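Local coordinates for protein dihydroorotase (Saccharomyces cerevisiae S288C, PDB 6L0A) that catalyses the reversible interconversion of N-carbamoyl-L-aspartate and dihydroorotate in de novo pyrimidine synthesis, using two zinc ions per subunit, at residues E4-L9 with S322-L327; S73-K78 with S108-D113; V112-F117 with G138-V143; F328-V333 with S356-W361. All blocks are in the same frame, centred on the assembly; numbering follows the deposited sequence.

From the N terminus, strand 4-8 pairs almost at once with strand 324-328 in interaction 1, closing a loop of 312 residues that takes in most of the chain. Interactions 2 and 3 both fall within that loop, on the far side of the chain's centre. In interaction 2 residues 73-78 meet 108-113, two loops of the barrel, and interaction 3 begins where it ends: V112 and D113 are shared, and the chain goes on from there to meet 138-143. Interaction 4 follows interaction 1 in series, when residues 328-333 are met by 356-361. Interactions 1 and 4 build one antiparallel sheet from both chain termini, joined by an E4-R360 salt bridge.

Interaction 1 of 4, residues E4-L9 with S322-L327; sequences EIDLGL and SDKAIL
The carboxylate of D6 carries the CD1 methyl of I326 over one face, almost directly above CG at 3.6 Å, while its OD1 takes a weak bond from the backbone N of G8. A second carboxylate, that of E4, is covered by the other methyl of I326: CG2 stands over its face, 4.0 Å from CD. I326 thus reaches both acids from the neighbouring strand, and D6 swings its carboxylate there because CG lies anti to the backbone N (chi1 -171°). Replacing I326 with an alanine would probably strip both carboxylates of this hydrocarbon cover and leave the D6 group freer to turn.

Beneath these side chains the strands run antiparallel. I5 and L327 form a hydrogen-bonded pair, with I5 N to L327 O at 2.7 Å and L327 N to I5 O at 2.8 Å. A classic beta bulge follows, L7 and G8 both facing A325. L7 N gives to A325 O at 2.8 Å, and A325 N returns a bond to G8 O. L7 CD1 packs on L327 CB at 4.0 Å, on the side covered by helices 283-293 and 300-312.

E4 OE2 forms a salt bridge with R360. The chemistry is therefore split: main-chain bonds hold the strands in register, whereas the acids meet apolar methyls across the contact and E4 finds its counter-charge on strand 354-362, beyond the strand it pairs with.

Interaction 2 of 4, residues S73-K78 with S108-D113; sequences SFYLSK and SAAGVD
The carbonyl oxygen of A110 accepts from two waters that tie it to the other loop: one, at 2.9 Å from A110 O, also donates to L76 O, and the second receives the backbone N-H of K78. A110 belongs to a type I beta turn from S108 to G111, closed by the bond from G111 N to S108 O, in a loop of the TIM-barrel fold of this hydrolase family. A third water donates to G111 O at 2.7 Å and bonds to A109 O and K78 NZ.

No direct hydrogen bond joins 73-78 to 108-113; the Y75 hydroxyl bonds instead to N107 O, just ahead of the turn. Y75, with CG anti to the backbone N (chi1 -178°), extends its ring so that the edge meets the A110-G111 peptide near the ring plane. Its OH lies 3.3 Å from S108 CA, and CE1 rests on A110 CB at 3.9 Å. The nearest atoms of the S108 side chain and the bound malate are about 7 Å apart, so the turn lies near the active site. Farther along, V112 turns its CG1 methyl to L76, 3.7 Å from L76 O and 4.0 Å from L76 CD2.

Interaction 3 of 4, residues V112-F117 with G138-V143; sequences VDPNDF and GEKPSV
P114 presses its ring against that of P141, CG of P114 lying 3.5 Å from CD of P141. Alongside, the amide oxygen of N115 points end-on at the CD and CE methylenes of K140, the two side chains crossing obliquely: N115 OD1 is 3.1 Å from K140 CE and 3.3 Å from CD. The amine bends in at chi4 (-48°) and ends 3.5 Å from P114 O and 3.4 Å from N115 OD1, the latter at an angle too poor for a hydrogen bond.

The prolyl ring is presented by a type I beta turn from D113 to D116, reinforced by an Asx turn in which N115 N gives to D113 OD1 at 3.0 Å from above the carboxylate plane. P114 CA also lies over one face of the F117 ring. The 138-143 loop leaves the barrel strand 133-136 just beyond the zinc ligand H137, whose NE2 bonds to E139 OE1; farther on, S142 bonds to D219 of the second subunit.

No hydrogen bond joins 112-117 to 138-143. Ring-to-ring packing and a lysine chain met by an amide oxygen carry the contact, and the ammonium group is likely to feel a mild electrostatic pull from the two nearby oxygens.

Interaction 4 of 4, residues F328-V333 with S356-W361; sequences FKKEQV and SWSVRW
F328 sits between two residues of the adjoining strand: S358 CB approaches one face of its ring, 3.9 Å from the centroid, and R360 NH1 lies over the opposite face. The arginine chain crosses the phenylalanine at about a right angle, the guanidinium plane turned 50° from the ring. With R360 CZ 5.2 Å from the centroid of the F328 ring, a cation-pi attraction is weak at most, the arginine NH2 being held by E362 as well as E4. K329 lies instead over W357, its CD 3.6 Å from the centroid of the six-membered ring in a CH-pi contact, and its amine forms a salt bridge with E292.

F328 and S358 form an antiparallel hydrogen-bonded pair, S358 N lying 2.8 Å from F328 O. Next, an inverse gamma turn centred on K329 swings the chain toward strand 332-333, at the edge of the four-stranded antiparallel sheet. Exchanging W357 for a serine would probably open a gap beneath K329 and leave its methylenes without the flat surface they rest on.

Q332 reaches back so that NE2 gives a nearly straight bond to W357 O, 2.8 Å long and on a carbonyl lone pair. A water links the same NE2 to V359 N.

Interaction 1 of 4, residues E4-L9 with S322-L327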
loop_
_atom_site.group_PDB
_atom_site.type_symbol
_atom_site.label_atom_id
_atom_site.label_comp_id
_atom_site.label_asym_id
_atom_site.label_seq_id
_atom_site.Cartn_x
_atom_site.Cartn_y
_atom_site.Cartn_z
ATOM N N GLU C 4 -18.097 18.710 -28.410
ATOM C CA GLU C 4 -18.890 18.899 -27.204
ATOM C C GLU C 4 -19.817 17.714 -26.996
ATOM O O GLU C 4 -20.246 17.063 -27.954
ATOM C CB GLU C 4 -19.722 20.179 -27.266
ATOM C CG GLU C 4 -18.914 21.452 -27.247
ATOM C CD GLU C 4 -19.787 22.676 -27.070
ATOM O OE1 GLU C 4 -20.991 22.595 -27.393
ATOM O OE2 GLU C 4 -19.273 23.715 -26.606
ATOM N N ILE C 5 -20.119 17.435 -25.725
ATOM C CA ILE C 5 -21.085 16.414 -25.343
ATOM C C ILE C 5 -22.012 17.008 -24.292
ATOM O O ILE C 5 -21.550 17.573 -23.293
ATOM C CB ILE C 5 -20.412 15.135 -24.805
ATOM C CG1 ILE C 5 -19.399 14.586 -25.817
ATOM C CG2 ILE C 5 -21.462 14.092 -24.467
ATOM C CD1 ILE C 5 -18.834 13.229 -25.438
ATOM N N ASP C 6 -23.312 16.909 -24.534
ATOM C CA ASP C 6 -24.326 17.440 -23.635
ATOM C C ASP C 6 -24.650 16.337 -22.641
ATOM O O ASP C 6 -25.337 15.365 -22.974
ATOM C CB ASP C 6 -25.563 17.882 -24.418
ATOM C CG ASP C 6 -26.570 18.635 -23.563
ATOM O OD1 ASP C 6 -26.649 18.383 -22.337
ATOM O OD2 ASP C 6 -27.296 19.482 -24.130
ATOM N N LEU C 7 -24.139 16.477 -21.423
ATOM C CA LEU C 7 -24.346 15.463 -20.399
ATOM C C LEU C 7 -25.584 15.726 -19.550
ATOM O O LEU C 7 -25.951 14.877 -18.727
ATOM C CB LEU C 7 -23.104 15.364 -19.508
ATOM C CG LEU C 7 -21.852 14.850 -20.233
ATOM C CD1 LEU C 7 -20.624 14.908 -19.333
ATOM C CD2 LEU C 7 -22.064 13.438 -20.754
ATOM N N GLY C 8 -26.231 16.877 -19.723
ATOM C CA GLY C 8 -27.480 17.123 -19.020
ATOM C C GLY C 8 -27.282 17.300 -17.527
ATOM O O GLY C 8 -26.370 18.002 -17.062
ATOM N N LEU C 9 -28.179 16.678 -16.757
ATOM C CA LEU C 9 -28.158 16.785 -15.297
ATOM C C LEU C 9 -27.280 15.655 -14.771
ATOM O O LEU C 9 -27.732 14.536 -14.553
ATOM C CB LEU C 9 -29.570 16.714 -14.726
ATOM C CG LEU C 9 -30.556 17.710 -15.332
ATOM C CD1 LEU C 9 -31.974 17.427 -14.867
ATOM C CD2 LEU C 9 -30.136 19.136 -14.998
ATOM N N SER C 322 -31.814 23.672 -13.526
ATOM C CA SER C 322 -31.946 22.879 -14.739
ATOM C C SER C 322 -30.763 23.047 -15.686
ATOM O O SER C 322 -30.790 22.488 -16.787
ATOM C CB SER C 322 -33.252 23.228 -15.467
ATOM O OG SER C 322 -33.421 24.632 -15.564
ATOM N N ASP C 323 -29.721 23.780 -15.274
ATOM C CA ASP C 323 -28.523 23.935 -16.096
ATOM C C ASP C 323 -27.969 22.575 -16.498
ATOM O O ASP C 323 -27.996 21.618 -15.720
ATOM C CB ASP C 323 -27.440 24.718 -15.349
ATOM C CG ASP C 323 -27.807 26.159 -15.113
ATOM O OD1 ASP C 323 -28.835 26.615 -15.655
ATOM O OD2 ASP C 323 -27.064 26.838 -14.369
ATOM N N LYS C 324 -27.458 22.496 -17.718
ATOM C CA LYS C 324 -26.950 21.254 -18.276
ATOM C C LYS C 324 -25.432 21.297 -18.294
ATOM O O LYS C 324 -24.839 22.343 -18.568
ATOM C CB LYS C 324 -27.477 21.028 -19.694
ATOM C CG LYS C 324 -28.955 20.665 -19.766
ATOM C CD LYS C 324 -29.583 21.141 -21.074
ATOM C CE LYS C 324 -29.169 22.566 -21.412
ATOM N NZ LYS C 324 -29.885 23.103 -22.613
ATOM N N ALA C 325 -24.802 20.167 -17.995
ATOM C CA ALA C 325 -23.348 20.103 -17.982
ATOM C C ALA C 325 -22.864 19.774 -19.389
ATOM O O ALA C 325 -23.228 18.738 -19.953
ATOM C CB ALA C 325 -22.852 19.074 -16.958
ATOM N N ILE C 326 -22.054 20.659 -19.958
ATOM C CA ILE C 326 -21.548 20.504 -21.319
ATOM C C ILE C 326 -20.070 20.150 -21.239
ATOM O O ILE C 326 -19.253 20.947 -20.758
ATOM C CB ILE C 326 -21.765 21.775 -22.157
ATOM C CG1 ILE C 326 -23.235 22.215 -22.098
ATOM C CG2 ILE C 326 -21.318 21.541 -23.594
ATOM C CD1 ILE C 326 -24.202 21.202 -22.674
ATOM N N LEU C 327 -19.724 18.960 -21.706
ATOM C CA LEU C 327 -18.327 18.569 -21.804
ATOM C C LEU C 327 -17.774 19.065 -23.135
ATOM O O LEU C 327 -18.354 18.787 -24.187
ATOM C CB LEU C 327 -18.195 17.054 -21.701
ATOM C CG LEU C 327 -16.818 16.481 -21.387
ATOM C CD1 LEU C 327 -16.556 16.516 -19.889
ATOM C CD2 LEU C 327 -16.750 15.071 -21.921
#

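Interaction 2 of 4, residues S73-K78 with S108-D113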
loop_
_atom_site.group_PDB
_atom_site.type_symbol
_atom_site.label_atom_id
_atom_site.label_comp_id
_atom_site.label_asym_id
_atom_site.label_seq_id
_atom_site.Cartn_x
_atom_site.Cartn_y
_atom_site.Cartn_z
ATOM N N SER C 73 -28.217 11.808 3.509
ATOM C CA SER C 73 -28.240 10.474 4.090
ATOM C C SER C 73 -28.055 10.530 5.603
ATOM O O SER C 73 -27.526 11.491 6.169
ATOM C CB SER C 73 -27.137 9.574 3.504
ATOM O OG SER C 73 -25.861 10.152 3.759
ATOM N N PHE C 74 -28.512 9.459 6.246
ATOM C CA PHE C 74 -28.154 9.133 7.616
ATOM C C PHE C 74 -26.983 8.150 7.636
ATOM O O PHE C 74 -26.779 7.363 6.708
ATOM C CB PHE C 74 -29.335 8.491 8.362
ATOM C CG PHE C 74 -30.344 9.474 8.911
ATOM C CD1 PHE C 74 -29.985 10.780 9.225
ATOM C CD2 PHE C 74 -31.644 9.062 9.154
ATOM C CE1 PHE C 74 -30.924 11.670 9.757
ATOM C CE2 PHE C 74 -32.590 9.934 9.671
ATOM C CZ PHE C 74 -32.234 11.239 9.978
ATOM N N TYR C 75 -26.242 8.184 8.733
ATOM C CA TYR C 75 -25.184 7.224 9.033
ATOM C C TYR C 75 -25.789 6.059 9.810
ATOM O O TYR C 75 -26.529 6.275 10.772
ATOM C CB TYR C 75 -24.133 7.965 9.851
ATOM C CG TYR C 75 -22.863 7.291 10.292
ATOM C CD1 TYR C 75 -22.856 6.376 11.343
ATOM C CD2 TYR C 75 -21.646 7.656 9.727
ATOM C CE1 TYR C 75 -21.661 5.813 11.785
ATOM C CE2 TYR C 75 -20.453 7.104 10.163
ATOM C CZ TYR C 75 -20.468 6.183 11.184
ATOM O OH TYR C 75 -19.278 5.645 11.616
ATOM N N LEU C 76 -25.497 4.827 9.393
ATOM C CA LEU C 76 -26.101 3.669 10.063
ATOM C C LEU C 76 -25.431 3.478 11.421
ATOM O O LEU C 76 -24.307 2.977 11.514
ATOM C CB LEU C 76 -25.985 2.416 9.198
ATOM C CG LEU C 76 -26.771 1.184 9.708
ATOM C CD1 LEU C 76 -28.252 1.470 9.693
ATOM C CD2 LEU C 76 -26.490 -0.062 8.874
ATOM N N SER C 77 -26.116 3.867 12.493
ATOM C CA SER C 77 -25.486 3.867 13.808
ATOM C C SER C 77 -26.378 3.189 14.835
ATOM O O SER C 77 -27.565 2.948 14.604
ATOM C CB SER C 77 -25.138 5.286 14.284
ATOM O OG SER C 77 -26.189 5.874 15.024
ATOM N N LYS C 78 -25.758 2.869 15.972
ATOM C CA LYS C 78 -26.488 2.287 17.094
ATOM C C LYS C 78 -27.691 3.115 17.513
ATOM O O LYS C 78 -28.667 2.546 18.014
ATOM C CB LYS C 78 -25.539 2.177 18.304
ATOM C CG LYS C 78 -24.453 1.136 18.209
ATOM C CD LYS C 78 -23.587 1.227 19.456
ATOM C CE LYS C 78 -22.234 1.782 19.110
ATOM N NZ LYS C 78 -21.625 0.946 18.046
ATOM N N SER C 108 -15.351 6.121 10.871
ATOM C CA SER C 108 -16.130 4.896 10.869
ATOM C C SER C 108 -16.165 4.236 12.241
ATOM O O SER C 108 -16.687 3.128 12.372
ATOM C CB SER C 108 -15.568 3.907 9.834
ATOM O OG SER C 108 -14.279 3.443 10.215
ATOM N N ALA C 109 -15.609 4.883 13.268
ATOM C CA ALA C 109 -15.489 4.214 14.561
ATOM C C ALA C 109 -16.858 3.910 15.157
ATOM O O ALA C 109 -17.005 2.941 15.912
ATOM C CB ALA C 109 -14.651 5.062 15.519
ATOM N N ALA C 110 -17.863 4.717 14.830
ATOM C CA ALA C 110 -19.237 4.502 15.260
ATOM C C ALA C 110 -20.007 3.532 14.353
ATOM O O ALA C 110 -21.220 3.388 14.521
ATOM C CB ALA C 110 -19.970 5.848 15.328
ATOM N N GLY C 111 -19.342 2.874 13.399
ATOM C CA GLY C 111 -20.011 2.020 12.436
ATOM C C GLY C 111 -20.374 0.639 12.953
ATOM O O GLY C 111 -20.408 0.386 14.160
ATOM N N VAL C 112 -20.631 -0.279 12.017
ATOM C CA VAL C 112 -21.258 -1.557 12.336
ATOM C C VAL C 112 -20.252 -2.705 12.238
ATOM O O VAL C 112 -19.153 -2.570 11.700
ATOM C CB VAL C 112 -22.474 -1.853 11.436
ATOM C CG1 VAL C 112 -23.390 -0.653 11.358
ATOM C CG2 VAL C 112 -21.997 -2.291 10.059
ATOM N N ASP C 113 -20.665 -3.860 12.762
ATOM C CA ASP C 113 -19.995 -5.128 12.511
ATOM C C ASP C 113 -20.758 -5.849 11.411
ATOM O O ASP C 113 -21.860 -6.355 11.672
ATOM C CB ASP C 113 -19.954 -5.976 13.783
ATOM C CG ASP C 113 -19.400 -7.379 13.549
ATOM O OD1 ASP C 113 -18.836 -7.648 12.461
ATOM O OD2 ASP C 113 -19.513 -8.216 14.474
HETATM O O HOH W 1 -23.289 1.398 14.003
HETATM O O HOH W 2 -19.034 0.945 16.438
HETATM O O HOH W 3 -23.005 4.188 16.588
HETATM O O HOH W 4 -23.036 -1.089 15.630
#

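Interaction 3 of 4, residues V112-F117 with G138-V143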
loop_
_atom_site.group_PDB
_atom_site.type_symbol
_atom_site.label_atom_id
_atom_site.label_comp_id
_atom_site.label_asym_id
_atom_site.label_seq_id
_atom_site.Cartn_x
_atom_site.Cartn_y
_atom_site.Cartn_z
ATOM N N VAL C 112 -20.631 -0.279 12.017
ATOM C CA VAL C 112 -21.258 -1.557 12.336
ATOM C C VAL C 112 -20.252 -2.705 12.238
ATOM O O VAL C 112 -19.153 -2.570 11.700
ATOM C CB VAL C 112 -22.474 -1.853 11.436
ATOM C CG1 VAL C 112 -23.390 -0.653 11.358
ATOM C CG2 VAL C 112 -21.997 -2.291 10.059
ATOM N N ASP C 113 -20.665 -3.860 12.762
ATOM C CA ASP C 113 -19.995 -5.128 12.511
ATOM C C ASP C 113 -20.758 -5.849 11.411
ATOM O O ASP C 113 -21.860 -6.355 11.672
ATOM C CB ASP C 113 -19.954 -5.976 13.783
ATOM C CG ASP C 113 -19.400 -7.379 13.549
ATOM O OD1 ASP C 113 -18.836 -7.648 12.461
ATOM O OD2 ASP C 113 -19.513 -8.216 14.474
ATOM N N PRO C 114 -20.236 -5.922 10.180
ATOM C CA PRO C 114 -20.995 -6.558 9.090
ATOM C C PRO C 114 -21.128 -8.064 9.225
ATOM O O PRO C 114 -21.720 -8.695 8.337
ATOM C CB PRO C 114 -20.182 -6.196 7.839
ATOM C CG PRO C 114 -18.794 -5.991 8.347
ATOM C CD PRO C 114 -18.925 -5.423 9.732
ATOM N N ASN C 115 -20.584 -8.666 10.285
ATOM C CA ASN C 115 -20.798 -10.091 10.518
ATOM C C ASN C 115 -22.112 -10.361 11.230
ATOM O O ASN C 115 -22.626 -11.484 11.153
ATOM C CB ASN C 115 -19.650 -10.689 11.336
ATOM C CG ASN C 115 -18.375 -10.803 10.544
ATOM O OD1 ASN C 115 -18.392 -11.074 9.343
ATOM N ND2 ASN C 115 -17.252 -10.586 11.213
ATOM N N ASP C 116 -22.654 -9.356 11.929
ATOM C CA ASP C 116 -23.948 -9.438 12.600
ATOM C C ASP C 116 -24.720 -8.156 12.258
ATOM O O ASP C 116 -24.696 -7.172 13.006
ATOM C CB ASP C 116 -23.770 -9.631 14.105
ATOM C CG ASP C 116 -25.018 -10.181 14.775
ATOM O OD1 ASP C 116 -26.119 -9.647 14.512
ATOM O OD2 ASP C 116 -24.897 -11.141 15.569
ATOM N N PHE C 117 -25.379 -8.175 11.097
ATOM C CA PHE C 117 -26.292 -7.126 10.656
ATOM C C PHE C 117 -27.687 -7.289 11.238
ATOM O O PHE C 117 -28.540 -6.420 11.014
ATOM C CB PHE C 117 -26.414 -7.131 9.130
ATOM C CG PHE C 117 -25.425 -6.242 8.415
ATOM C CD1 PHE C 117 -25.330 -4.896 8.711
ATOM C CD2 PHE C 117 -24.624 -6.761 7.407
ATOM C CE1 PHE C 117 -24.431 -4.082 8.026
ATOM C CE2 PHE C 117 -23.736 -5.967 6.729
ATOM C CZ PHE C 117 -23.637 -4.621 7.032
ATOM N N GLY C 138 -18.790 -1.815 1.360
ATOM C CA GLY C 138 -18.715 -3.254 1.474
ATOM C C GLY C 138 -17.327 -3.810 1.727
ATOM O O GLY C 138 -16.709 -4.367 0.816
ATOM N N GLU C 139 -16.828 -3.672 2.955
ATOM C CA GLU C 139 -15.571 -4.287 3.365
ATOM C C GLU C 139 -15.744 -4.898 4.746
ATOM O O GLU C 139 -16.294 -4.247 5.638
ATOM C CB GLU C 139 -14.434 -3.261 3.420
ATOM C CG GLU C 139 -13.923 -2.780 2.070
ATOM C CD GLU C 139 -12.614 -2.038 2.205
ATOM O OE1 GLU C 139 -12.630 -0.821 2.464
ATOM O OE2 GLU C 139 -11.560 -2.683 2.055
ATOM N N LYS C 140 -15.258 -6.122 4.927
ATOM C CA LYS C 140 -15.210 -6.674 6.269
ATOM C C LYS C 140 -13.975 -6.144 7.005
ATOM O O LYS C 140 -12.909 -6.004 6.399
ATOM C CB LYS C 140 -15.170 -8.199 6.219
ATOM C CG LYS C 140 -16.495 -8.857 5.862
ATOM C CD LYS C 140 -16.699 -10.134 6.687
ATOM C CE LYS C 140 -17.983 -10.841 6.297
ATOM N NZ LYS C 140 -19.095 -9.868 6.262
ATOM N N PRO C 141 -14.103 -5.806 8.293
ATOM C CA PRO C 141 -12.926 -5.433 9.088
ATOM C C PRO C 141 -11.870 -6.525 9.080
ATOM O O PRO C 141 -12.162 -7.721 8.966
ATOM C CB PRO C 141 -13.502 -5.215 10.496
ATOM C CG PRO C 141 -14.934 -4.836 10.254
ATOM C CD PRO C 141 -15.356 -5.665 9.059
ATOM N N SER C 142 -10.617 -6.098 9.167
ATOM C CA SER C 142 -9.514 -7.037 9.063
ATOM C C SER C 142 -9.502 -7.965 10.272
ATOM O O SER C 142 -9.811 -7.548 11.399
ATOM C CB SER C 142 -8.197 -6.287 8.942
ATOM O OG SER C 142 -8.097 -5.652 7.674
ATOM N N VAL C 143 -9.191 -9.235 10.033
ATOM C CA VAL C 143 -9.049 -10.210 11.111
ATOM C C VAL C 143 -7.884 -11.123 10.770
ATOM O O VAL C 143 -7.808 -11.656 9.659
ATOM C CB VAL C 143 -10.340 -11.023 11.361
ATOM C CG1 VAL C 143 -10.913 -11.512 10.070
ATOM C CG2 VAL C 143 -10.059 -12.204 12.296
#

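Interaction 4 of 4, residues F328-V333 with S356-W361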
loop_
_atom_site.group_PDB
_atom_site.type_symbol
_atom_site.label_atom_id
_atom_site.label_comp_id
_atom_site.label_asym_id
_atom_site.label_seq_id
_atom_site.Cartn_x
_atom_site.Cartn_y
_atom_site.Cartn_z
ATOM N N PHE C 328 -16.665 19.801 -23.097
ATOM C CA PHE C 328 -16.069 20.287 -24.339
ATOM C C PHE C 328 -14.569 20.024 -24.360
ATOM O O PHE C 328 -13.896 20.111 -23.327
ATOM C CB PHE C 328 -16.370 21.781 -24.576
ATOM C CG PHE C 328 -15.809 22.710 -23.534
ATOM C CD1 PHE C 328 -16.390 22.810 -22.282
ATOM C CD2 PHE C 328 -14.726 23.520 -23.828
ATOM C CE1 PHE C 328 -15.883 23.681 -21.331
ATOM C CE2 PHE C 328 -14.218 24.388 -22.878
ATOM C CZ PHE C 328 -14.798 24.470 -21.633
ATOM N N LYS C 329 -14.062 19.712 -25.558
ATOM C CA LYS C 329 -12.730 19.136 -25.765
ATOM C C LYS C 329 -11.663 20.234 -25.735
ATOM O O LYS C 329 -11.012 20.556 -26.733
ATOM C CB LYS C 329 -12.710 18.359 -27.077
ATOM C CG LYS C 329 -11.423 17.590 -27.398
ATOM C CD LYS C 329 -11.256 16.350 -26.540
ATOM C CE LYS C 329 -10.087 15.489 -27.030
ATOM N NZ LYS C 329 -10.460 14.587 -28.154
ATOM N N LYS C 330 -11.494 20.823 -24.553
ATOM C CA LYS C 330 -10.431 21.786 -24.286
ATOM C C LYS C 330 -9.475 21.160 -23.277
ATOM O O LYS C 330 -9.835 20.954 -22.112
ATOM C CB LYS C 330 -10.989 23.108 -23.763
ATOM C CG LYS C 330 -9.936 24.011 -23.123
ATOM C CD LYS C 330 -9.191 24.852 -24.154
ATOM C CE LYS C 330 -7.876 25.397 -23.595
ATOM N NZ LYS C 330 -6.691 24.615 -24.065
ATOM N N GLU C 331 -8.265 20.852 -23.734
ATOM C CA GLU C 331 -7.243 20.276 -22.870
ATOM C C GLU C 331 -6.919 21.216 -21.710
ATOM O O GLU C 331 -6.907 22.440 -21.868
ATOM C CB GLU C 331 -5.997 19.986 -23.710
ATOM C CG GLU C 331 -4.823 19.373 -22.987
ATOM C CD GLU C 331 -3.618 19.246 -23.900
ATOM O OE1 GLU C 331 -3.531 18.229 -24.623
ATOM O OE2 GLU C 331 -2.772 20.170 -23.910
ATOM N N GLN C 332 -6.682 20.642 -20.527
ATOM C CA GLN C 332 -6.364 21.433 -19.346
ATOM C C GLN C 332 -5.413 20.653 -18.449
ATOM O O GLN C 332 -5.250 19.438 -18.587
ATOM C CB GLN C 332 -7.621 21.816 -18.560
ATOM C CG GLN C 332 -8.401 20.614 -18.045
ATOM C CD GLN C 332 -9.602 21.011 -17.211
ATOM O OE1 GLN C 332 -9.509 21.877 -16.338
ATOM N NE2 GLN C 332 -10.745 20.381 -17.483
ATOM N N VAL C 333 -4.795 21.371 -17.515
ATOM C CA VAL C 333 -3.756 20.826 -16.651
ATOM C C VAL C 333 -4.250 20.917 -15.216
ATOM O O VAL C 333 -4.565 22.011 -14.730
ATOM C CB VAL C 333 -2.419 21.565 -16.821
ATOM C CG1 VAL C 333 -1.475 21.245 -15.665
ATOM C CG2 VAL C 333 -1.777 21.199 -18.159
ATOM N N SER C 356 -8.066 15.731 -21.358
ATOM C CA SER C 356 -8.452 16.108 -22.717
ATOM C C SER C 356 -9.723 16.951 -22.768
ATOM O O SER C 356 -9.965 17.620 -23.781
ATOM C CB SER C 356 -8.645 14.855 -23.578
ATOM O OG SER C 356 -7.403 14.281 -23.956
ATOM N N TRP C 357 -10.535 16.937 -21.713
ATOM C CA TRP C 357 -11.839 17.582 -21.718
ATOM C C TRP C 357 -11.966 18.595 -20.589
ATOM O O TRP C 357 -11.271 18.524 -19.573
ATOM C CB TRP C 357 -12.958 16.553 -21.583
ATOM C CG TRP C 357 -12.987 15.565 -22.675
ATOM C CD1 TRP C 357 -12.261 14.420 -22.759
ATOM C CD2 TRP C 357 -13.792 15.624 -23.853
ATOM N NE1 TRP C 357 -12.566 13.753 -23.918
ATOM C CE2 TRP C 357 -13.505 14.473 -24.609
ATOM C CE3 TRP C 357 -14.730 16.540 -24.344
ATOM C CZ2 TRP C 357 -14.118 14.213 -25.835
ATOM C CZ3 TRP C 357 -15.341 16.278 -25.558
ATOM C CH2 TRP C 357 -15.036 15.125 -26.287
ATOM N N SER C 358 -12.882 19.539 -20.786
ATOM C CA SER C 358 -13.262 20.525 -19.786
ATOM C C SER C 358 -14.782 20.499 -19.669
ATOM O O SER C 358 -15.468 19.875 -20.482
ATOM C CB SER C 358 -12.762 21.930 -20.157
ATOM O OG SER C 358 -11.385 21.905 -20.512
ATOM N N VAL C 359 -15.319 21.173 -18.656
ATOM C CA VAL C 359 -16.762 21.156 -18.425
ATOM C C VAL C 359 -17.244 22.573 -18.138
ATOM O O VAL C 359 -16.571 23.346 -17.447
ATOM C CB VAL C 359 -17.159 20.183 -17.284
ATOM C CG1 VAL C 359 -16.630 20.657 -15.941
ATOM C CG2 VAL C 359 -18.680 19.994 -17.234
ATOM N N ARG C 360 -18.402 22.913 -18.702
ATOM C CA ARG C 360 -19.085 24.175 -18.462
ATOM C C ARG C 360 -20.580 23.892 -18.364
ATOM O O ARG C 360 -21.035 22.767 -18.598
ATOM C CB ARG C 360 -18.791 25.191 -19.573
ATOM C CG ARG C 360 -19.388 24.810 -20.919
ATOM C CD ARG C 360 -19.385 25.991 -21.891
ATOM N NE ARG C 360 -20.303 25.768 -23.006
ATOM C CZ ARG C 360 -19.945 25.222 -24.163
ATOM N NH1 ARG C 360 -18.688 24.852 -24.358
ATOM N NH2 ARG C 360 -20.841 25.043 -25.127
ATOM N N TRP C 361 -21.352 24.931 -18.045
ATOM C CA TRP C 361 -22.780 24.811 -17.780
ATOM C C TRP C 361 -23.589 25.642 -18.767
ATOM O O TRP C 361 -23.213 26.773 -19.095
ATOM C CB TRP C 361 -23.104 25.262 -16.359
ATOM C CG TRP C 361 -22.531 24.346 -15.340
ATOM C CD1 TRP C 361 -21.338 24.479 -14.701
ATOM C CD2 TRP C 361 -23.118 23.137 -14.856
ATOM N NE1 TRP C 361 -21.140 23.423 -13.843
ATOM C CE2 TRP C 361 -22.219 22.583 -13.920
ATOM C CE3 TRP C 361 -24.317 22.468 -15.124
ATOM C CZ2 TRP C 361 -22.488 21.396 -13.240
ATOM C CZ3 TRP C 361 -24.579 21.284 -14.456
ATOM C CH2 TRP C 361 -23.666 20.759 -13.527
HETATM O O HOH W 5 -13.278 21.564 -16.412
#